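Local coordinates for protein putative NAD dependent dehydrogenase (Micromonospora echinospora, PDB 6NOR) that binds NAD and probably acts as an NAD-dependent oxidoreductase of the GFO/IDH/MocA family in gentamicin biosynthesis, at residues L77-V86 / I101-R110; K150-A158 / V272-M280. All blocks are in the same frame, centred on the assembly; numbering follows the deposited sequence.

Interaction 1: L77-V86 / I101-R110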
# COMPACT_ATOMS: atom_id res chain seq x y z
N LEU A 77 -6.93 39.05 29.18
CA LEU A 77 -6.63 37.87 29.96
C LEU A 77 -6.99 38.05 31.44
O LEU A 77 -7.39 37.11 32.11
CB LEU A 77 -5.14 37.51 29.82
CG LEU A 77 -4.71 36.27 30.61
CD1 LEU A 77 -5.45 35.05 30.10
CD2 LEU A 77 -3.20 36.05 30.53
N ASP A 78 -6.89 39.28 31.93
CA ASP A 78 -7.12 39.56 33.34
C ASP A 78 -8.57 39.41 33.74
O ASP A 78 -8.86 39.10 34.89
CB ASP A 78 -6.62 40.96 33.69
CG ASP A 78 -5.17 40.96 34.14
OD1 ASP A 78 -4.77 39.98 34.81
OD2 ASP A 78 -4.44 41.93 33.84
N GLU A 79 -9.49 39.65 32.81
CA GLU A 79 -10.89 39.49 33.11
C GLU A 79 -11.20 38.02 33.42
O GLU A 79 -11.87 37.70 34.39
CB GLU A 79 -11.76 40.01 31.96
CG GLU A 79 -13.23 40.03 32.30
CD GLU A 79 -14.07 40.75 31.26
OE1 GLU A 79 -15.28 40.94 31.51
OE2 GLU A 79 -13.54 41.13 30.21
N ALA A 80 -10.65 37.12 32.60
CA ALA A 80 -10.86 35.69 32.79
C ALA A 80 -10.19 35.19 34.05
O ALA A 80 -10.68 34.27 34.70
CB ALA A 80 -10.33 34.90 31.57
N LEU A 81 -9.05 35.78 34.39
CA LEU A 81 -8.30 35.37 35.56
C LEU A 81 -8.93 35.95 36.84
O LEU A 81 -8.58 35.56 37.94
CB LEU A 81 -6.84 35.80 35.46
CG LEU A 81 -5.99 35.06 34.42
CD1 LEU A 81 -4.62 35.73 34.25
CD2 LEU A 81 -5.82 33.59 34.78
N ALA A 82 -9.86 36.89 36.67
CA ALA A 82 -10.57 37.45 37.81
C ALA A 82 -11.74 36.55 38.18
O ALA A 82 -12.37 36.72 39.21
CB ALA A 82 -11.04 38.85 37.51
N ASP A 83 -12.01 35.59 37.30
CA ASP A 83 -13.04 34.60 37.53
C ASP A 83 -12.44 33.47 38.35
O ASP A 83 -11.65 32.68 37.84
CB ASP A 83 -13.57 34.09 36.19
CG ASP A 83 -14.72 33.10 36.33
OD1 ASP A 83 -14.86 32.47 37.40
OD2 ASP A 83 -15.45 32.91 35.34
N ASP A 84 -12.85 33.37 39.60
CA ASP A 84 -12.33 32.34 40.50
C ASP A 84 -12.65 30.90 40.08
O ASP A 84 -12.01 29.97 40.57
CB ASP A 84 -12.86 32.58 41.91
CG ASP A 84 -12.21 33.78 42.58
OD1 ASP A 84 -11.20 34.28 42.04
OD2 ASP A 84 -12.71 34.23 43.64
N THR A 85 -13.63 30.70 39.22
CA THR A 85 -14.01 29.35 38.83
C THR A 85 -13.04 28.77 37.79
O THR A 85 -12.91 27.56 37.64
CB THR A 85 -15.44 29.30 38.27
OG1 THR A 85 -16.28 30.14 39.07
CG2 THR A 85 -15.98 27.89 38.30
N VAL A 86 -12.34 29.65 37.10
CA VAL A 86 -11.29 29.23 36.19
C VAL A 86 -10.09 28.65 36.94
O VAL A 86 -9.48 29.31 37.77
CB VAL A 86 -10.84 30.39 35.32
CG1 VAL A 86 -9.73 29.94 34.40
CG2 VAL A 86 -12.00 30.92 34.52
N ILE A 101 2.14 34.97 28.50
CA ILE A 101 0.79 34.57 28.86
C ILE A 101 0.82 33.43 29.87
O ILE A 101 0.11 33.48 30.87
CB ILE A 101 -0.01 34.16 27.60
CG1 ILE A 101 -0.36 35.41 26.79
CG2 ILE A 101 -1.29 33.46 27.98
CD1 ILE A 101 -1.11 35.12 25.49
N ALA A 102 1.65 32.42 29.64
CA ALA A 102 1.73 31.31 30.59
C ALA A 102 2.33 31.73 31.90
O ALA A 102 2.00 31.16 32.93
CB ALA A 102 2.54 30.16 30.00
N ALA A 103 3.24 32.70 31.88
CA ALA A 103 3.86 33.18 33.12
C ALA A 103 2.82 33.88 33.99
O ALA A 103 2.82 33.76 35.20
CB ALA A 103 5.02 34.10 32.83
N GLN A 104 1.93 34.62 33.35
CA GLN A 104 0.87 35.33 34.07
C GLN A 104 -0.21 34.37 34.59
O GLN A 104 -0.73 34.55 35.68
CB GLN A 104 0.26 36.38 33.16
CG GLN A 104 -0.80 37.23 33.81
CD GLN A 104 -1.44 38.20 32.83
OE1 GLN A 104 -0.91 38.44 31.74
NE2 GLN A 104 -2.58 38.75 33.22
N VAL A 105 -0.54 33.35 33.81
CA VAL A 105 -1.51 32.35 34.23
C VAL A 105 -1.00 31.58 35.44
O VAL A 105 -1.73 31.31 36.37
CB VAL A 105 -1.83 31.35 33.09
CG1 VAL A 105 -2.62 30.17 33.61
CG2 VAL A 105 -2.59 32.06 31.98
N ILE A 106 0.28 31.22 35.39
CA ILE A 106 0.91 30.51 36.47
C ILE A 106 1.01 31.38 37.73
O ILE A 106 0.78 30.92 38.82
CB ILE A 106 2.30 30.04 36.05
CG1 ILE A 106 2.15 28.85 35.09
CG2 ILE A 106 3.15 29.66 37.25
CD1 ILE A 106 3.43 28.46 34.40
N ALA A 107 1.33 32.65 37.55
CA ALA A 107 1.48 33.55 38.69
C ALA A 107 0.13 33.76 39.39
O ALA A 107 0.08 33.99 40.60
CB ALA A 107 2.08 34.87 38.25
N ALA A 108 -0.95 33.65 38.63
CA ALA A 108 -2.30 33.80 39.17
C ALA A 108 -2.80 32.49 39.76
O ALA A 108 -3.95 32.38 40.15
CB ALA A 108 -3.26 34.28 38.08
N GLY A 109 -1.91 31.50 39.79
CA GLY A 109 -2.19 30.23 40.43
C GLY A 109 -3.07 29.29 39.65
O GLY A 109 -3.77 28.47 40.23
N ARG A 110 -3.04 29.39 38.33
CA ARG A 110 -3.84 28.50 37.48
C ARG A 110 -3.02 27.44 36.77
O ARG A 110 -1.87 27.66 36.39
CB ARG A 110 -4.59 29.32 36.45
CG ARG A 110 -6.00 29.60 36.81
CD ARG A 110 -6.09 30.57 37.96
NE ARG A 110 -7.38 31.24 37.92
CZ ARG A 110 -7.64 32.40 38.48
NH1 ARG A 110 -6.69 33.03 39.14
NH2 ARG A 110 -8.84 32.93 38.37

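Interaction 2: K150-A158 / V272-M280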
# COMPACT_ATOMS: atom_id res chain seq x y z
N LYS A 150 -2.59 5.22 17.24
CA LYS A 150 -1.76 4.48 16.32
C LYS A 150 -0.29 4.50 16.72
O LYS A 150 0.38 3.48 16.66
CB LYS A 150 -1.94 5.02 14.90
CG LYS A 150 -1.17 4.30 13.86
CD LYS A 150 -1.42 4.88 12.48
CE LYS A 150 -2.90 4.93 12.20
NZ LYS A 150 -3.12 5.44 10.85
N PHE A 151 0.20 5.68 17.11
CA PHE A 151 1.60 5.83 17.49
C PHE A 151 1.89 5.20 18.85
O PHE A 151 2.97 4.69 19.07
CB PHE A 151 1.98 7.32 17.51
CG PHE A 151 2.13 7.92 16.13
CD1 PHE A 151 2.21 7.12 15.01
CD2 PHE A 151 2.16 9.28 15.97
CE1 PHE A 151 2.33 7.69 13.74
CE2 PHE A 151 2.29 9.85 14.71
CZ PHE A 151 2.37 9.05 13.60
N VAL A 152 0.92 5.21 19.75
CA VAL A 152 1.06 4.54 21.03
C VAL A 152 1.25 3.05 20.82
O VAL A 152 2.17 2.45 21.38
CB VAL A 152 -0.16 4.80 21.93
CG1 VAL A 152 -0.14 3.91 23.12
CG2 VAL A 152 -0.19 6.26 22.36
N ARG A 153 0.40 2.46 20.00
CA ARG A 153 0.58 1.09 19.56
C ARG A 153 1.96 0.83 18.98
O ARG A 153 2.60 -0.13 19.33
CB ARG A 153 -0.48 0.73 18.52
CG ARG A 153 -0.34 -0.68 18.01
CD ARG A 153 -0.41 -1.67 19.16
NE ARG A 153 -0.83 -2.98 18.70
CZ ARG A 153 -0.42 -4.13 19.22
NH1 ARG A 153 0.46 -4.13 20.21
NH2 ARG A 153 -0.88 -5.28 18.74
N ALA A 154 2.41 1.69 18.08
CA ALA A 154 3.71 1.51 17.46
C ALA A 154 4.85 1.66 18.48
O ALA A 154 5.87 0.98 18.41
CB ALA A 154 3.89 2.48 16.31
N HIS A 155 4.67 2.59 19.42
CA HIS A 155 5.63 2.78 20.50
C HIS A 155 5.78 1.51 21.34
O HIS A 155 6.88 1.14 21.71
CB HIS A 155 5.20 3.96 21.37
CG HIS A 155 5.95 4.07 22.65
ND1 HIS A 155 7.13 4.77 22.77
CD2 HIS A 155 5.69 3.55 23.88
CE1 HIS A 155 7.57 4.69 24.02
NE2 HIS A 155 6.71 3.96 24.71
N GLU A 156 4.67 0.84 21.61
CA GLU A 156 4.66 -0.41 22.36
C GLU A 156 5.44 -1.53 21.66
O GLU A 156 6.20 -2.26 22.30
CB GLU A 156 3.22 -0.86 22.61
CG GLU A 156 3.07 -2.19 23.32
CD GLU A 156 1.64 -2.72 23.28
OE1 GLU A 156 1.40 -3.82 23.82
OE2 GLU A 156 0.76 -2.03 22.71
N LEU A 157 5.28 -1.67 20.34
CA LEU A 157 6.06 -2.66 19.57
C LEU A 157 7.51 -2.26 19.46
O LEU A 157 8.38 -3.11 19.39
CB LEU A 157 5.50 -2.87 18.15
CG LEU A 157 4.02 -3.23 18.11
CD1 LEU A 157 3.51 -3.36 16.72
CD2 LEU A 157 3.77 -4.49 18.89
N ALA A 158 7.78 -0.96 19.40
CA ALA A 158 9.16 -0.51 19.28
C ALA A 158 9.93 -0.73 20.59
O ALA A 158 11.14 -0.56 20.65
CB ALA A 158 9.22 0.97 18.88
N VAL A 272 9.75 -1.23 13.11
CA VAL A 272 8.37 -0.82 13.27
C VAL A 272 8.14 0.49 12.51
O VAL A 272 8.95 1.38 12.59
CB VAL A 272 7.99 -0.63 14.75
CG1 VAL A 272 6.53 -0.25 14.89
CG2 VAL A 272 8.25 -1.88 15.54
N THR A 273 7.05 0.58 11.75
CA THR A 273 6.69 1.82 11.07
C THR A 273 5.24 2.12 11.27
O THR A 273 4.45 1.22 11.54
CB THR A 273 6.97 1.82 9.54
OG1 THR A 273 6.05 0.95 8.87
CG2 THR A 273 8.42 1.41 9.21
N ALA A 274 4.88 3.39 11.14
CA ALA A 274 3.50 3.81 11.30
C ALA A 274 3.28 5.06 10.48
O ALA A 274 4.14 5.92 10.39
CB ALA A 274 3.15 4.03 12.76
N ASP A 275 2.10 5.14 9.88
CA ASP A 275 1.76 6.21 8.97
C ASP A 275 0.41 6.78 9.37
O ASP A 275 -0.61 6.09 9.30
CB ASP A 275 1.73 5.65 7.54
CG ASP A 275 1.60 6.71 6.49
OD1 ASP A 275 0.92 7.74 6.74
OD2 ASP A 275 2.15 6.51 5.38
N LEU A 276 0.40 8.03 9.78
CA LEU A 276 -0.83 8.64 10.29
C LEU A 276 -1.85 8.95 9.19
O LEU A 276 -2.93 8.38 9.18
CB LEU A 276 -0.51 9.91 11.06
CG LEU A 276 -1.68 10.56 11.79
CD1 LEU A 276 -2.30 9.58 12.77
CD2 LEU A 276 -1.25 11.83 12.51
N TRP A 277 -1.49 9.85 8.29
CA TRP A 277 -2.42 10.35 7.28
C TRP A 277 -2.57 9.43 6.06
O TRP A 277 -3.65 9.41 5.46
CB TRP A 277 -1.99 11.74 6.82
CG TRP A 277 -1.93 12.69 7.97
CD1 TRP A 277 -0.82 13.26 8.51
CD2 TRP A 277 -3.03 13.11 8.76
NE1 TRP A 277 -1.16 14.03 9.59
CE2 TRP A 277 -2.51 13.96 9.76
CE3 TRP A 277 -4.40 12.87 8.72
CZ2 TRP A 277 -3.33 14.58 10.70
CZ3 TRP A 277 -5.21 13.49 9.66
CH2 TRP A 277 -4.67 14.33 10.64
N GLN A 278 -1.53 8.68 5.69
CA GLN A 278 -1.63 7.74 4.57
C GLN A 278 -1.86 6.30 5.06
O GLN A 278 -1.81 5.37 4.28
CB GLN A 278 -0.37 7.77 3.68
CG GLN A 278 -0.20 9.02 2.84
CD GLN A 278 0.13 10.26 3.67
OE1 GLN A 278 1.12 10.28 4.41
NE2 GLN A 278 -0.70 11.28 3.57
N GLY A 279 -2.11 6.13 6.35
CA GLY A 279 -2.37 4.81 6.88
C GLY A 279 -3.75 4.68 7.52
O GLY A 279 -3.94 3.92 8.46
N MET A 280 -4.72 5.40 7.00
CA MET A 280 -6.03 5.36 7.59
C MET A 280 -6.95 4.32 6.97
O MET A 280 -8.02 4.06 7.49
CB MET A 280 -6.66 6.74 7.56
CG MET A 280 -6.61 7.31 8.95
SD MET A 280 -7.05 8.99 9.21
CE MET A 280 -6.11 9.31 10.68

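Interaction 1: L77-V86 / I101-R110
Arg110, just past the end of helix 98-107, reaches across and gives its guanidinium group to backbone carbonyls of 77-86. NE donates to Val86 O at 2.9 Å, from above the carbonyl plane and with the oxygen tilted from the guanidinium plane. NH2 bonds to Asp83 O at 2.9 Å, this oxygen lying close to the guanidinium plane, and makes a weak, bent bond to Leu81 O. Leu81 CD2 rests over one face of the group, displaced toward its rim. A bend at chi2 (70°) swings the rest of the arginine chain toward the carbonyls, and NH1 is tied to Ala108 O at 3.0 Å.

Beside this polar end the two helices, nearly parallel at 24°, meet through longer side chains, their axes being 11.2 Å apart. Leu77 CD2 lies 3.5 Å from Gln104 OE1 and also touches Ile101 CG2 and Val105 CG2. Gln104 is extended, with CG anti to the backbone N (chi1 -177°), which carries NE2 out to 3.0 Å from Asp78 OD1 and brings it against Leu81 CD1.

Two of the acceptors, Asp83 O and Val86 O, belong to the residues that open and close a type I turn, in which Val86 N reaches Asp83 O from the face opposite Arg110 NH2. Asp83 OD1 takes Thr85 N in an Asx turn, while OD2 forms a salt bridge with Arg52 and accepts a hydrogen bond from Trp53. Gly109 ends the helix in a Schellman motif. The guanidinium charge is thus probably balanced mainly by carbonyl dipoles, with Asp84 OD1 too distant for a salt bridge.

Interaction 2: K150-A158 / V272-M280
Three backbone carbonyls gather round the ammonium of Lys150, which crosses from helix 149-157 to the turn that follows strand 270-275. NZ donates to Gly279 O at 2.9 Å, approaching from well above that carbonyl plane, and to Asp275 O at 3.0 Å, nearer the plane; a weak third bond goes to Leu276 O. The chain runs out straight, CG anti to the backbone N, and Lys150 CD passes 3.5 Å from Asp275 O; the bend at chi3 (-54°) then turns CE and NZ in among the carbonyls. Replacing Lys150 with an alanine removes the ammonium, and the three carbonyls would probably lose their shared donor and the turn be freer to shift. The turn has its own brace, an Asx motif in which Asp275 OD1 accepts from Gln278 N at 2.8 Å.

The remaining contacts are apolar. Ala274 CB faces Ala154 CB at 3.9 Å and sits at the ring edge of Phe151, near its plane, whereas Phe151 CZ meets Leu276 CB. Farther along the helix Val272 straddles the last turn, with CG1 on Ala154 and CG2 packed 3.9 Å from Leu157 CB.

Helix and strand run antiparallel at 176°, their axes 8.4 Å apart. Phe151 also packs on helix 199-209 and strand 260-267, while Val272 to Ala274 pair antiparallel with a strand of the second subunit, so the mixed sheet continues across the interface.

Interaction 1 closes before interaction 2 opens along the chain, and the two lie on opposite sides of its centre, with centres 38 Å apart and nearest atoms about 25 Å apart. They share no helix or strand. Interaction 1 lies beside the parallel sheet of the NAD-binding Rossmann fold, where 77-86 leads into strand 86-91 and helix 98-107 is followed by strand 111-114; Ile101 there touches the bound NAD. Interaction 2 packs helix 149-157 on strand 270-275 of the mixed sheet, outermost within the chain. One contact therefore reaches the cofactor at one residue, while the other backs the strand through which two subunits share a sheet.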